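Local coordinates for glycosyl hydrolases family 31 family protein (Aspergillus niger, PDB 6DRU), which releases alpha-xylose from the non-reducing terminal glucose of xyloglucan oligosaccharides, as a family 31 glycoside hydrolase, at residues E260-V265 / L301-A306; K256-N261 / D285-A290; I277-I282 / T316-M321. All blocks are in the same frame, centred on the assembly; numbering follows the deposited sequence.

In the fold
All three contacts lie within the family 31 TIM-barrel domain, on the same side of the chain's centre, and join neighbouring strand-loop-helix units. Along the chain the order is loop 256-261, helix 262-274, strand 281-284, loop 285-290, helix 305-316 and strand 319-328. Contact 3 is the parallel pairing of strands 281-284 and 319-328. Contact 2, its centre about 17 Å from that of contact 3, joins the loops after strands 252-254 and 281-284 beside the bound xylose. Contact 1, with its centre about 10 Å from contact 2, shares Glu260 and Asn261 with it and joins the starts of helices 262-274 and 305-316 under attached glycans. Barrel core, sugar pocket and glycosylated surface are thus linked over a short distance.

Contact 1: E260-V265 / L301-A306; sequences ENQTEV and LWPNVA. With NAG (2-acetamido-2-deoxy-beta-D-glucopyranose), chain C; MAN (alpha-D-mannopyranose), chain D; BMA (beta-D-mannopyranose), chain B; NAG (2-acetamido-2-deoxy-beta-D-glucopyranose), chain E.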
loop_
_atom_site.group_PDB
_atom_site.type_symbol
_atom_site.label_atom_id
_atom_site.label_comp_id
_atom_site.label_asym_id
_atom_site.label_seq_id
_atom_site.Cartn_x
_atom_site.Cartn_y
_atom_site.Cartn_z
ATOM N N GLU A 260 4.583 -48.152 -1.953
ATOM C CA GLU A 260 4.584 -47.567 -3.287
ATOM C C GLU A 260 3.524 -48.143 -4.219
ATOM O O GLU A 260 2.992 -47.406 -5.057
ATOM C CB GLU A 260 5.975 -47.730 -3.907
ATOM C CG GLU A 260 6.238 -46.864 -5.120
ATOM C CD GLU A 260 6.066 -47.624 -6.413
ATOM O OE1 GLU A 260 5.604 -48.783 -6.359
ATOM O OE2 GLU A 260 6.390 -47.066 -7.482
ATOM N N ASN A 261 3.200 -49.430 -4.113
ATOM C CA ASN A 261 2.194 -50.033 -4.979
ATOM C C ASN A 261 1.257 -50.902 -4.145
ATOM O O ASN A 261 1.450 -51.088 -2.940
ATOM C CB ASN A 261 2.839 -50.834 -6.121
ATOM C CG ASN A 261 3.537 -52.099 -5.643
ATOM O OD1 ASN A 261 2.894 -53.050 -5.199
ATOM N ND2 ASN A 261 4.861 -52.122 -5.756
ATOM N N GLN A 262 0.230 -51.441 -4.809
ATOM C CA GLN A 262 -0.803 -52.195 -4.106
ATOM C C GLN A 262 -0.258 -53.498 -3.537
ATOM O O GLN A 262 -0.613 -53.891 -2.418
ATOM C CB GLN A 262 -1.981 -52.470 -5.039
ATOM C CG GLN A 262 -3.022 -53.407 -4.450
ATOM C CD GLN A 262 -4.247 -53.556 -5.331
ATOM O OE1 GLN A 262 -4.474 -52.758 -6.240
ATOM N NE2 GLN A 262 -5.042 -54.586 -5.067
ATOM N N THR A 263 0.600 -54.188 -4.290
ATOM C CA THR A 263 1.090 -55.485 -3.837
ATOM C C THR A 263 1.998 -55.351 -2.622
ATOM O O THR A 263 1.996 -56.228 -1.751
ATOM C CB THR A 263 1.820 -56.189 -4.986
ATOM O OG1 THR A 263 0.862 -56.673 -5.936
ATOM C CG2 THR A 263 2.665 -57.352 -4.481
ATOM N N GLU A 264 2.729 -54.241 -2.506
ATOM C CA GLU A 264 3.534 -54.020 -1.308
ATOM C C GLU A 264 2.652 -53.850 -0.077
ATOM O O GLU A 264 2.997 -54.326 1.012
ATOM C CB GLU A 264 4.436 -52.801 -1.497
ATOM C CG GLU A 264 5.269 -52.457 -0.274
ATOM C CD GLU A 264 6.236 -51.318 -0.524
ATOM O OE1 GLU A 264 6.477 -50.988 -1.706
ATOM O OE2 GLU A 264 6.766 -50.762 0.462
ATOM N N VAL A 265 1.508 -53.181 -0.231
ATOM C CA VAL A 265 0.585 -53.020 0.888
ATOM C C VAL A 265 -0.052 -54.354 1.252
ATOM O O VAL A 265 -0.261 -54.657 2.432
ATOM C CB VAL A 265 -0.471 -51.951 0.554
ATOM C CG1 VAL A 265 -1.545 -51.903 1.627
ATOM C CG2 VAL A 265 0.190 -50.592 0.403
ATOM N N LEU A 301 -0.199 -48.315 -10.443
ATOM C CA LEU A 301 0.387 -48.953 -9.276
ATOM C C LEU A 301 -0.637 -49.379 -8.233
ATOM O O LEU A 301 -0.277 -50.113 -7.305
ATOM C CB LEU A 301 1.414 -48.019 -8.620
ATOM C CG LEU A 301 2.513 -47.531 -9.563
ATOM C CD1 LEU A 301 3.082 -46.196 -9.099
ATOM C CD2 LEU A 301 3.610 -48.578 -9.678
ATOM N N TRP A 302 -1.892 -48.950 -8.358
ATOM C CA TRP A 302 -2.971 -49.345 -7.451
ATOM C C TRP A 302 -4.169 -49.770 -8.291
ATOM O O TRP A 302 -5.198 -49.084 -8.325
ATOM C CB TRP A 302 -3.334 -48.201 -6.502
ATOM C CG TRP A 302 -2.140 -47.550 -5.869
ATOM C CD1 TRP A 302 -1.389 -46.533 -6.387
ATOM C CD2 TRP A 302 -1.557 -47.871 -4.601
ATOM N NE1 TRP A 302 -0.377 -46.202 -5.520
ATOM C CE2 TRP A 302 -0.457 -47.008 -4.415
ATOM C CE3 TRP A 302 -1.857 -48.804 -3.605
ATOM C CZ2 TRP A 302 0.340 -47.050 -3.274
ATOM C CZ3 TRP A 302 -1.064 -48.844 -2.473
ATOM C CH2 TRP A 302 0.022 -47.974 -2.316
ATOM N N PRO A 303 -4.070 -50.916 -8.974
ATOM C CA PRO A 303 -5.088 -51.247 -9.988
ATOM C C PRO A 303 -6.473 -51.499 -9.422
ATOM O O PRO A 303 -7.467 -51.104 -10.044
ATOM C CB PRO A 303 -4.512 -52.503 -10.657
ATOM C CG PRO A 303 -3.599 -53.092 -9.634
ATOM C CD PRO A 303 -3.006 -51.930 -8.902
ATOM N N ASN A 304 -6.578 -52.145 -8.263
ATOM C CA ASN A 304 -7.867 -52.481 -7.658
ATOM C C ASN A 304 -7.777 -52.140 -6.174
ATOM O O ASN A 304 -7.347 -52.967 -5.365
ATOM C CB ASN A 304 -8.204 -53.954 -7.884
ATOM C CG ASN A 304 -9.648 -54.283 -7.558
ATOM O OD1 ASN A 304 -10.323 -53.545 -6.838
ATOM N ND2 ASN A 304 -10.127 -55.407 -8.080
ATOM N N VAL A 305 -8.200 -50.926 -5.812
ATOM C CA VAL A 305 -8.003 -50.475 -4.439
ATOM C C VAL A 305 -9.112 -50.966 -3.520
ATOM O O VAL A 305 -8.904 -51.055 -2.304
ATOM C CB VAL A 305 -7.861 -48.941 -4.369
ATOM C CG1 VAL A 305 -6.967 -48.436 -5.500
ATOM C CG2 VAL A 305 -9.195 -48.273 -4.409
ATOM N N ALA A 306 -10.295 -51.263 -4.057
ATOM C CA ALA A 306 -11.332 -51.872 -3.231
ATOM C C ALA A 306 -10.929 -53.275 -2.799
ATOM O O ALA A 306 -11.233 -53.701 -1.678
ATOM C CB ALA A 306 -12.661 -51.903 -3.984
HETATM C C1 NAG C . 5.501 -53.448 -5.833
HETATM C C2 NAG C . 6.632 -53.507 -6.838
HETATM C C3 NAG C . 7.455 -54.735 -6.701
HETATM C C4 NAG C . 7.885 -54.916 -5.264
HETATM C C5 NAG C . 6.670 -54.891 -4.365
HETATM C C6 NAG C . 7.094 -55.018 -2.919
HETATM C C7 NAG C . 6.207 -52.210 -8.868
HETATM C C8 NAG C . 6.893 -51.036 -8.217
HETATM N N2 NAG C . 6.095 -53.425 -8.152
HETATM O O3 NAG C . 8.567 -54.656 -7.562
HETATM O O4 NAG C . 8.558 -56.145 -5.134
HETATM O O5 NAG C . 6.001 -53.667 -4.537
HETATM O O6 NAG C . 8.044 -54.017 -2.626
HETATM O O7 NAG C . 5.759 -52.107 -9.992
HETATM C C1 MAN D . 3.236 -53.637 -12.619
HETATM C C2 MAN D . 2.245 -54.714 -12.985
HETATM C C3 MAN D . 0.888 -54.360 -12.414
HETATM C C4 MAN D . 0.982 -53.949 -10.958
HETATM C C5 MAN D . 2.171 -53.045 -10.700
HETATM C C6 MAN D . 2.347 -52.850 -9.208
HETATM O O2 MAN D . 2.677 -55.949 -12.462
HETATM O O3 MAN D . 0.040 -55.480 -12.521
HETATM O O4 MAN D . -0.194 -53.257 -10.610
HETATM O O5 MAN D . 3.348 -53.611 -11.219
HETATM O O6 MAN D . 1.295 -53.468 -8.498
HETATM C C1 BMA B . 7.948 -46.618 -10.971
HETATM C C2 BMA B . 8.354 -47.800 -10.088
HETATM C C3 BMA B . 8.900 -48.917 -10.981
HETATM C C4 BMA B . 7.930 -49.261 -12.121
HETATM C C5 BMA B . 7.545 -47.984 -12.882
HETATM C C6 BMA B . 6.503 -48.227 -13.960
HETATM O O2 BMA B . 7.195 -48.301 -9.447
HETATM O O3 BMA B . 9.217 -50.087 -10.236
HETATM O O4 BMA B . 8.545 -50.173 -13.016
HETATM O O5 BMA B . 7.016 -47.032 -11.947
HETATM O O6 BMA B . 5.603 -49.227 -13.501
HETATM C C1 NAG E . 6.550 -41.844 -10.426
HETATM C C2 NAG E . 5.810 -42.847 -11.285
HETATM C C3 NAG E . 5.890 -44.220 -10.729
HETATM C C4 NAG E . 7.331 -44.584 -10.451
HETATM C C5 NAG E . 7.911 -43.549 -9.513
HETATM C C6 NAG E . 9.351 -43.879 -9.182
HETATM C C7 NAG E . 3.955 -41.838 -12.567
HETATM C C8 NAG E . 2.496 -41.449 -12.659
HETATM N N2 NAG E . 4.444 -42.469 -11.393
HETATM O O3 NAG E . 5.274 -45.114 -11.627
HETATM O O4 NAG E . 7.408 -45.863 -9.868
HETATM O O5 NAG E . 7.852 -42.295 -10.147
HETATM O O6 NAG E . 10.109 -42.690 -9.153
HETATM O O7 NAG E . 4.706 -41.612 -13.495
HETATM O O HOH W 1 2.585 -45.053 -5.540
#
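Trp302 lays its indole against the backbone that opens helix 262-274: Asn261 C and Gln262 N both sit over one ring face, offset toward the rim, with Gln262 N 3.6 Å from Trp302 CE3. Val265 comes to the same ring in its plane, Val265 CG2 meeting the edge at Trp302 CZ3 (3.6 Å), the two side chains crossing at about a right angle. The same Gln262 N donates to Leu301 O at 2.9 Å, almost head-on to the carbonyl (C=O...N 168°). The side chain of Gln262 runs straight out, its CG trans to N (chi1 172°), and reaches the turn at Pro303 and Asn304. There Asn304 N donates to Gln262 OE1 over 3.0 Å, in the amide's carbonyl plane and on a lone pair. At the other end of that amide, Gln262 NE2 is hydrogen-bonded to Glu266 OE2, which helps fix its rotation.

Both segments lead into helices of the TIM-barrel domain, and each helix has an asparagine N-cap. Asn261 OD1 accepts from Glu264 N (2.9 Å), the donor lying well above the carbonyl plane, and more weakly from Thr263 N; Asn304 OD1 does the same job for Gln307 N. The amide of Asn261 is doubly engaged, because its ND2 is joined covalently to C1 of the NAG of chain C, in an Asn-Gln-Thr sequon.

Sugars cover the outer side. Leu301 CD1 lies 3.5 Å from O3 of the chain E NAG and Leu301 CD2 3.6 Å from O2 of the mannose BMA, while Glu260 OE2 lies near O4 of that NAG and accepts a hydrogen bond, modelled very short, from BMA O2. On the inner side, Met308 of helix 305-316 packs on Gln262, Val265 and Trp302, and Tyr259 touches Val265.

Contact 2: K256-N261 / D285-A290; sequences KLRYEN and DYQSWA. With NAG (2-acetamido-2-deoxy-beta-D-glucopyranose), chain C; XYS (alpha-D-xylopyranose), chain N; NAG (2-acetamido-2-deoxy-beta-D-glucopyranose), chain F; BMA (beta-D-mannopyranose), chain B.
Arg258 and Asp285 bring their backbones within 5.5 Å, CA to CA, where two irregular loops run past each other, one of them kinked by a cis peptide between Leu257 and Arg258. Water bridges the main chains. One molecule donates to Lys256 O, accepts from Tyr259 N at 2.8 Å and binds Asp285 N weakly; another accepts a hydrogen bond from Arg258 NH1 at 2.9 Å and lies close to both Tyr259 O and Tyr286 O.

Arg258 carries the packing. Its CB touches Asp285 CB; beyond CG, wedged between N and the carbonyl carbon (chi1 60°), the chain runs extended to NE, Arg258 CD passing close to Tyr286 O. The guanidinium has Gln287 CB over the centre of one face, and the second water at its edge, in plane. Tyr568 packs on Arg258.

Further in, the side chains turn to the sugar. Asp285 OD2 accepts from xylose O4 at 2.5 Å and also rests against Leu257 CG (3.3 Å). Leu257 CD1 touches both xylose O4 and Tyr286 CE1, 3.8 Å from the latter. The Tyr286 ring is sandwiched: Gln287 CG lies over the centre of one face, and on the opposite face xylose C5 sits 3.6 Å above the plane, nearer the rim. Trp325 meets this tyrosine ring too, and the main polar partner of Tyr286 OH is a bound beta-D-glucose. Asp487, assigned as the proton donor, binds the same xylose together with His557 and Arg470, and Asp395, also assigned to the active site, lies about 5 Å from Tyr286, side chain to side chain. Loops after the strands at the C-terminal mouth of a TIM barrel form the pocket, the usual place for a glycosidase active site.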
loop_
_atom_site.group_PDB
_atom_site.type_symbol
_atom_site.label_atom_id
_atom_site.label_comp_id
_atom_site.label_asym_id
_atom_site.label_seq_id
_atom_site.Cartn_x
_atom_site.Cartn_y
_atom_site.Cartn_z
ATOM N N LYS A 256 5.004 -45.333 6.838
ATOM C CA LYS A 256 6.367 -44.997 6.444
ATOM C C LYS A 256 6.302 -44.233 5.129
ATOM O O LYS A 256 5.237 -44.084 4.526
ATOM C CB LYS A 256 7.253 -46.237 6.299
ATOM C CG LYS A 256 7.022 -47.021 5.020
ATOM C CD LYS A 256 8.183 -47.960 4.746
ATOM C CE LYS A 256 8.125 -48.516 3.334
ATOM N NZ LYS A 256 9.374 -49.243 2.978
ATOM N N LEU A 257 7.460 -43.757 4.691
ATOM C CA LEU A 257 7.614 -43.128 3.385
ATOM C C LEU A 257 8.482 -44.059 2.541
ATOM O O LEU A 257 9.708 -44.066 2.684
ATOM C CB LEU A 257 8.229 -41.735 3.514
ATOM C CG LEU A 257 8.190 -40.751 2.334
ATOM C CD1 LEU A 257 8.699 -39.391 2.776
ATOM C CD2 LEU A 257 8.985 -41.223 1.123
ATOM N N ARG A 258 7.858 -44.848 1.666
ATOM C CA ARG A 258 6.406 -44.938 1.509
ATOM C C ARG A 258 6.061 -46.297 0.909
ATOM O O ARG A 258 6.900 -46.920 0.258
ATOM C CB ARG A 258 5.871 -43.815 0.609
ATOM C CG ARG A 258 6.447 -43.799 -0.798
ATOM C CD ARG A 258 5.974 -42.574 -1.564
ATOM N NE ARG A 258 6.481 -42.542 -2.933
ATOM C CZ ARG A 258 5.832 -43.040 -3.982
ATOM N NH1 ARG A 258 4.644 -43.611 -3.822
ATOM N NH2 ARG A 258 6.367 -42.967 -5.193
ATOM N N TYR A 259 4.833 -46.764 1.123
ATOM C CA TYR A 259 4.366 -47.973 0.457
ATOM C C TYR A 259 3.905 -47.601 -0.947
ATOM O O TYR A 259 2.950 -46.835 -1.114
ATOM C CB TYR A 259 3.254 -48.640 1.265
ATOM C CG TYR A 259 3.686 -48.960 2.679
ATOM C CD1 TYR A 259 4.683 -49.895 2.923
ATOM C CD2 TYR A 259 3.109 -48.319 3.768
ATOM C CE1 TYR A 259 5.091 -50.185 4.210
ATOM C CE2 TYR A 259 3.511 -48.605 5.059
ATOM C CZ TYR A 259 4.503 -49.536 5.274
ATOM O OH TYR A 259 4.902 -49.824 6.558
ATOM N N GLU A 260 4.583 -48.152 -1.953
ATOM C CA GLU A 260 4.584 -47.567 -3.287
ATOM C C GLU A 260 3.524 -48.143 -4.219
ATOM O O GLU A 260 2.992 -47.406 -5.057
ATOM C CB GLU A 260 5.975 -47.730 -3.907
ATOM C CG GLU A 260 6.238 -46.864 -5.120
ATOM C CD GLU A 260 6.066 -47.624 -6.413
ATOM O OE1 GLU A 260 5.604 -48.783 -6.359
ATOM O OE2 GLU A 260 6.390 -47.066 -7.482
ATOM N N ASN A 261 3.200 -49.430 -4.113
ATOM C CA ASN A 261 2.194 -50.033 -4.979
ATOM C C ASN A 261 1.257 -50.902 -4.145
ATOM O O ASN A 261 1.450 -51.088 -2.940
ATOM C CB ASN A 261 2.839 -50.834 -6.121
ATOM C CG ASN A 261 3.537 -52.099 -5.643
ATOM O OD1 ASN A 261 2.894 -53.050 -5.199
ATOM N ND2 ASN A 261 4.861 -52.122 -5.756
ATOM N N ASP A 285 1.349 -43.174 1.903
ATOM C CA ASP A 285 1.883 -41.818 1.913
ATOM C C ASP A 285 1.612 -41.130 0.573
ATOM O O ASP A 285 0.794 -41.578 -0.236
ATOM C CB ASP A 285 3.371 -41.846 2.259
ATOM C CG ASP A 285 3.870 -40.523 2.818
ATOM O OD1 ASP A 285 3.112 -39.531 2.775
ATOM O OD2 ASP A 285 5.024 -40.475 3.296
ATOM N N TYR A 286 2.306 -40.020 0.328
ATOM C CA TYR A 286 2.069 -39.179 -0.838
ATOM C C TYR A 286 2.745 -39.771 -2.076
ATOM O O TYR A 286 3.252 -40.897 -2.064
ATOM C CB TYR A 286 2.529 -37.747 -0.557
ATOM C CG TYR A 286 4.028 -37.521 -0.446
ATOM C CD1 TYR A 286 4.893 -38.525 -0.025
ATOM C CD2 TYR A 286 4.576 -36.283 -0.753
ATOM C CE1 TYR A 286 6.256 -38.302 0.077
ATOM C CE2 TYR A 286 5.934 -36.050 -0.651
ATOM C CZ TYR A 286 6.771 -37.061 -0.238
ATOM O OH TYR A 286 8.125 -36.828 -0.139
ATOM N N GLN A 287 2.738 -39.007 -3.171
ATOM C CA GLN A 287 3.318 -39.398 -4.457
ATOM C C GLN A 287 2.697 -40.675 -5.016
ATOM O O GLN A 287 3.258 -41.295 -5.925
ATOM C CB GLN A 287 4.840 -39.545 -4.359
ATOM C CG GLN A 287 5.558 -38.289 -3.885
ATOM C CD GLN A 287 5.460 -37.145 -4.879
ATOM O OE1 GLN A 287 4.444 -36.454 -4.953
ATOM N NE2 GLN A 287 6.521 -36.942 -5.650
ATOM N N SER A 288 1.541 -41.075 -4.494
ATOM C CA SER A 288 0.831 -42.258 -4.957
ATOM C C SER A 288 -0.214 -41.936 -6.017
ATOM O O SER A 288 -1.006 -42.812 -6.378
ATOM C CB SER A 288 0.170 -42.969 -3.774
ATOM O OG SER A 288 -0.542 -42.051 -2.962
ATOM N N TRP A 289 -0.228 -40.708 -6.523
ATOM C CA TRP A 289 -1.181 -40.260 -7.525
ATOM C C TRP A 289 -0.487 -40.076 -8.867
ATOM O O TRP A 289 0.743 -40.062 -8.966
ATOM C CB TRP A 289 -1.845 -38.951 -7.085
ATOM C CG TRP A 289 -0.865 -37.960 -6.531
ATOM C CD1 TRP A 289 0.039 -37.216 -7.235
ATOM C CD2 TRP A 289 -0.688 -37.609 -5.153
ATOM N NE1 TRP A 289 0.768 -36.424 -6.380
ATOM C CE2 TRP A 289 0.341 -36.646 -5.097
ATOM C CE3 TRP A 289 -1.298 -38.014 -3.962
ATOM C CZ2 TRP A 289 0.770 -36.082 -3.897
ATOM C CZ3 TRP A 289 -0.870 -37.454 -2.773
ATOM C CH2 TRP A 289 0.154 -36.498 -2.750
ATOM N N ALA A 290 -1.299 -39.926 -9.913
ATOM C CA ALA A 290 -0.751 -39.677 -11.241
ATOM C C ALA A 290 -0.345 -38.217 -11.410
ATOM O O ALA A 290 0.725 -37.929 -11.955
ATOM C CB ALA A 290 -1.765 -40.081 -12.311
HETATM C C1 NAG C . 5.501 -53.448 -5.833
HETATM C C2 NAG C . 6.632 -53.507 -6.838
HETATM C C3 NAG C . 7.455 -54.735 -6.701
HETATM C C4 NAG C . 7.885 -54.916 -5.264
HETATM C C5 NAG C . 6.670 -54.891 -4.365
HETATM C C6 NAG C . 7.094 -55.018 -2.919
HETATM C C7 NAG C . 6.207 -52.210 -8.868
HETATM C C8 NAG C . 6.893 -51.036 -8.217
HETATM N N2 NAG C . 6.095 -53.425 -8.152
HETATM O O3 NAG C . 8.567 -54.656 -7.562
HETATM O O4 NAG C . 8.558 -56.145 -5.134
HETATM O O5 NAG C . 6.001 -53.667 -4.537
HETATM O O6 NAG C . 8.044 -54.017 -2.626
HETATM O O7 NAG C . 5.759 -52.107 -9.992
HETATM C C1 XYS N . 5.627 -34.377 4.314
HETATM C C2 XYS N . 5.058 -35.031 5.552
HETATM C C3 XYS N . 5.605 -36.437 5.662
HETATM C C4 XYS N . 5.348 -37.184 4.371
HETATM C C5 XYS N . 5.864 -36.367 3.207
HETATM O O1 XYS N . 7.032 -34.353 4.402
HETATM O O2 XYS N . 5.418 -34.285 6.690
HETATM O O3 XYS N . 4.977 -37.108 6.729
HETATM O O4 XYS N . 6.019 -38.421 4.407
HETATM O O5 XYS N . 5.228 -35.108 3.179
HETATM C C1 NAG F . 6.673 -36.651 -9.558
HETATM C C2 NAG F . 7.908 -37.354 -10.088
HETATM C C3 NAG F . 7.647 -38.657 -10.758
HETATM C C4 NAG F . 6.580 -39.468 -10.055
HETATM C C5 NAG F . 5.376 -38.604 -9.770
HETATM C C6 NAG F . 4.310 -39.420 -9.072
HETATM C C7 NAG F . 9.557 -35.587 -10.596
HETATM C C8 NAG F . 10.210 -34.665 -11.604
HETATM N N2 NAG F . 8.539 -36.481 -11.015
HETATM O O3 NAG F . 8.852 -39.383 -10.841
HETATM O O4 NAG F . 6.199 -40.543 -10.880
HETATM O O5 NAG F . 5.789 -37.550 -8.941
HETATM O O6 NAG F . 3.566 -38.589 -8.210
HETATM O O7 NAG F . 9.906 -35.562 -9.433
HETATM C C1 BMA B . 7.948 -46.618 -10.971
HETATM C C2 BMA B . 8.354 -47.800 -10.088
HETATM C C3 BMA B . 8.900 -48.917 -10.981
HETATM C C4 BMA B . 7.930 -49.261 -12.121
HETATM C C5 BMA B . 7.545 -47.984 -12.882
HETATM C C6 BMA B . 6.503 -48.227 -13.960
HETATM O O2 BMA B . 7.195 -48.301 -9.447
HETATM O O3 BMA B . 9.217 -50.087 -10.236
HETATM O O4 BMA B . 8.545 -50.173 -13.016
HETATM O O5 BMA B . 7.016 -47.032 -11.947
HETATM O O6 BMA B . 5.603 -49.227 -13.501
HETATM O O HOH W 2 3.167 -45.349 2.935
HETATM O O HOH W 3 2.957 -43.844 -1.491
#

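Contact 3: I277-I282 / T316-M321; sequences IPVSMI and TGAEMM
Ile282 and Glu319 meet through their peptide groups: Ile282 N donates to Glu319 O at 2.9 Å in the carbonyl plane. Beside it, Met321 N reaches Ile282 O with a tilt of only 16° from that carbonyl's plane, and Glu319 N approaches Ser280 O from well above the plane. The CA atoms of Ala318, Met281 and Met320 add CA-H...O contacts to the same three oxygens. Of the parallel strands so joined, Met281 and Glu319 stand on one face, Ile282 and Met320 on the other.

On the Met281 face, the thioether does the touching: the Met281 and Met321 side chains cross obliquely, Met281 SD 3.7 Å from Met321 CB, and Met281 CG stands roughly trans to its N (chi1 -155°). On the other face Ile282 and Met320 run side by side, pointing the same way, and Ile282 CG2 meets Met320 CE at 3.9 Å. Ahead of the strands, Val279 CG1 packs against Thr316 CB (3.8 Å). Thr316 OG1, hydrogen-bonded also to Val312 O, accepts from Ala318 N, an ST turn that carries the chain through Gly317, with its positive phi, into the strand.

Helix 262-274 covers the Ile282 face through Val265 and Leu268, and Phe272 packs on Val279 and Thr316. Strand 281-284, helix 305-316 and strand 319-328 form a beta-alpha-beta crossover, the repeating unit of the TIM barrel.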
loop_
_atom_site.group_PDB
_atom_site.type_symbol
_atom_site.label_atom_id
_atom_site.label_comp_id
_atom_site.label_asym_id
_atom_site.label_seq_id
_atom_site.Cartn_x
_atom_site.Cartn_y
_atom_site.Cartn_z
ATOM N N ILE A 277 1.098 -60.333 14.619
ATOM C CA ILE A 277 1.382 -59.045 15.248
ATOM C C ILE A 277 0.206 -58.115 14.968
ATOM O O ILE A 277 -0.137 -57.910 13.792
ATOM C CB ILE A 277 2.696 -58.438 14.740
ATOM C CG1 ILE A 277 3.858 -59.402 14.981
ATOM C CG2 ILE A 277 2.962 -57.103 15.419
ATOM C CD1 ILE A 277 5.201 -58.859 14.548
ATOM N N PRO A 278 -0.429 -57.541 15.988
ATOM C CA PRO A 278 -1.613 -56.710 15.744
ATOM C C PRO A 278 -1.258 -55.352 15.158
ATOM O O PRO A 278 -0.249 -54.738 15.516
ATOM C CB PRO A 278 -2.235 -56.569 17.137
ATOM C CG PRO A 278 -1.078 -56.698 18.067
ATOM C CD PRO A 278 -0.126 -57.671 17.424
ATOM N N VAL A 279 -2.109 -54.887 14.248
ATOM C CA VAL A 279 -2.002 -53.556 13.658
ATOM C C VAL A 279 -3.416 -53.047 13.401
ATOM O O VAL A 279 -4.295 -53.804 12.976
ATOM C CB VAL A 279 -1.144 -53.569 12.371
ATOM C CG1 VAL A 279 -1.734 -54.506 11.326
ATOM C CG2 VAL A 279 -0.991 -52.162 11.810
ATOM N N SER A 280 -3.643 -51.766 13.688
ATOM C CA SER A 280 -4.979 -51.190 13.606
ATOM C C SER A 280 -5.210 -50.328 12.371
ATOM O O SER A 280 -6.359 -50.190 11.939
ATOM C CB SER A 280 -5.274 -50.356 14.857
ATOM O OG SER A 280 -5.403 -51.179 16.003
ATOM N N MET A 281 -4.163 -49.754 11.783
ATOM C CA MET A 281 -4.342 -48.893 10.623
ATOM C C MET A 281 -3.075 -48.905 9.780
ATOM O O MET A 281 -1.965 -48.821 10.313
ATOM C CB MET A 281 -4.691 -47.458 11.039
ATOM C CG MET A 281 -5.465 -46.683 9.981
ATOM S SD MET A 281 -5.347 -44.895 10.169
ATOM C CE MET A 281 -6.369 -44.623 11.611
ATOM N N ILE A 282 -3.255 -49.010 8.465
ATOM C CA ILE A 282 -2.165 -48.990 7.494
ATOM C C ILE A 282 -2.276 -47.692 6.704
ATOM O O ILE A 282 -3.361 -47.351 6.215
ATOM C CB ILE A 282 -2.242 -50.208 6.557
ATOM C CG1 ILE A 282 -1.957 -51.506 7.322
ATOM C CG2 ILE A 282 -1.265 -50.053 5.401
ATOM C CD1 ILE A 282 -0.504 -51.825 7.507
ATOM N N THR A 316 -5.715 -58.554 8.662
ATOM C CA THR A 316 -5.382 -57.892 9.914
ATOM C C THR A 316 -6.552 -57.181 10.578
ATOM O O THR A 316 -6.426 -56.784 11.743
ATOM C CB THR A 316 -4.254 -56.870 9.695
ATOM O OG1 THR A 316 -4.715 -55.831 8.821
ATOM C CG2 THR A 316 -3.035 -57.540 9.080
ATOM N N GLY A 317 -7.672 -56.996 9.881
ATOM C CA GLY A 317 -8.754 -56.186 10.398
ATOM C C GLY A 317 -8.467 -54.703 10.461
ATOM O O GLY A 317 -9.318 -53.945 10.944
ATOM N N ALA A 318 -7.307 -54.263 9.985
ATOM C CA ALA A 318 -6.919 -52.868 10.085
ATOM C C ALA A 318 -7.655 -52.022 9.055
ATOM O O ALA A 318 -7.975 -52.481 7.954
ATOM C CB ALA A 318 -5.409 -52.721 9.892
ATOM N N GLU A 319 -7.935 -50.779 9.430
ATOM C CA GLU A 319 -8.434 -49.810 8.472
ATOM C C GLU A 319 -7.266 -49.206 7.697
ATOM O O GLU A 319 -6.096 -49.476 7.975
ATOM C CB GLU A 319 -9.244 -48.724 9.176
ATOM C CG GLU A 319 -10.566 -49.219 9.742
ATOM C CD GLU A 319 -11.752 -48.417 9.239
ATOM O OE1 GLU A 319 -12.128 -48.577 8.058
ATOM O OE2 GLU A 319 -12.312 -47.627 10.030
ATOM N N MET A 320 -7.589 -48.373 6.713
ATOM C CA MET A 320 -6.579 -47.792 5.842
ATOM C C MET A 320 -6.700 -46.276 5.814
ATOM O O MET A 320 -7.781 -45.714 6.013
ATOM C CB MET A 320 -6.684 -48.349 4.416
ATOM C CG MET A 320 -6.448 -49.846 4.325
ATOM S SD MET A 320 -5.710 -50.324 2.752
ATOM C CE MET A 320 -4.132 -49.483 2.856
ATOM N N MET A 321 -5.564 -45.623 5.567
ATOM C CA MET A 321 -5.481 -44.175 5.443
ATOM C C MET A 321 -4.618 -43.832 4.239
ATOM O O MET A 321 -3.600 -44.485 3.991
ATOM C CB MET A 321 -4.897 -43.531 6.710
ATOM C CG MET A 321 -4.689 -42.030 6.603
ATOM S SD MET A 321 -4.114 -41.266 8.131
ATOM C CE MET A 321 -5.612 -41.297 9.113
#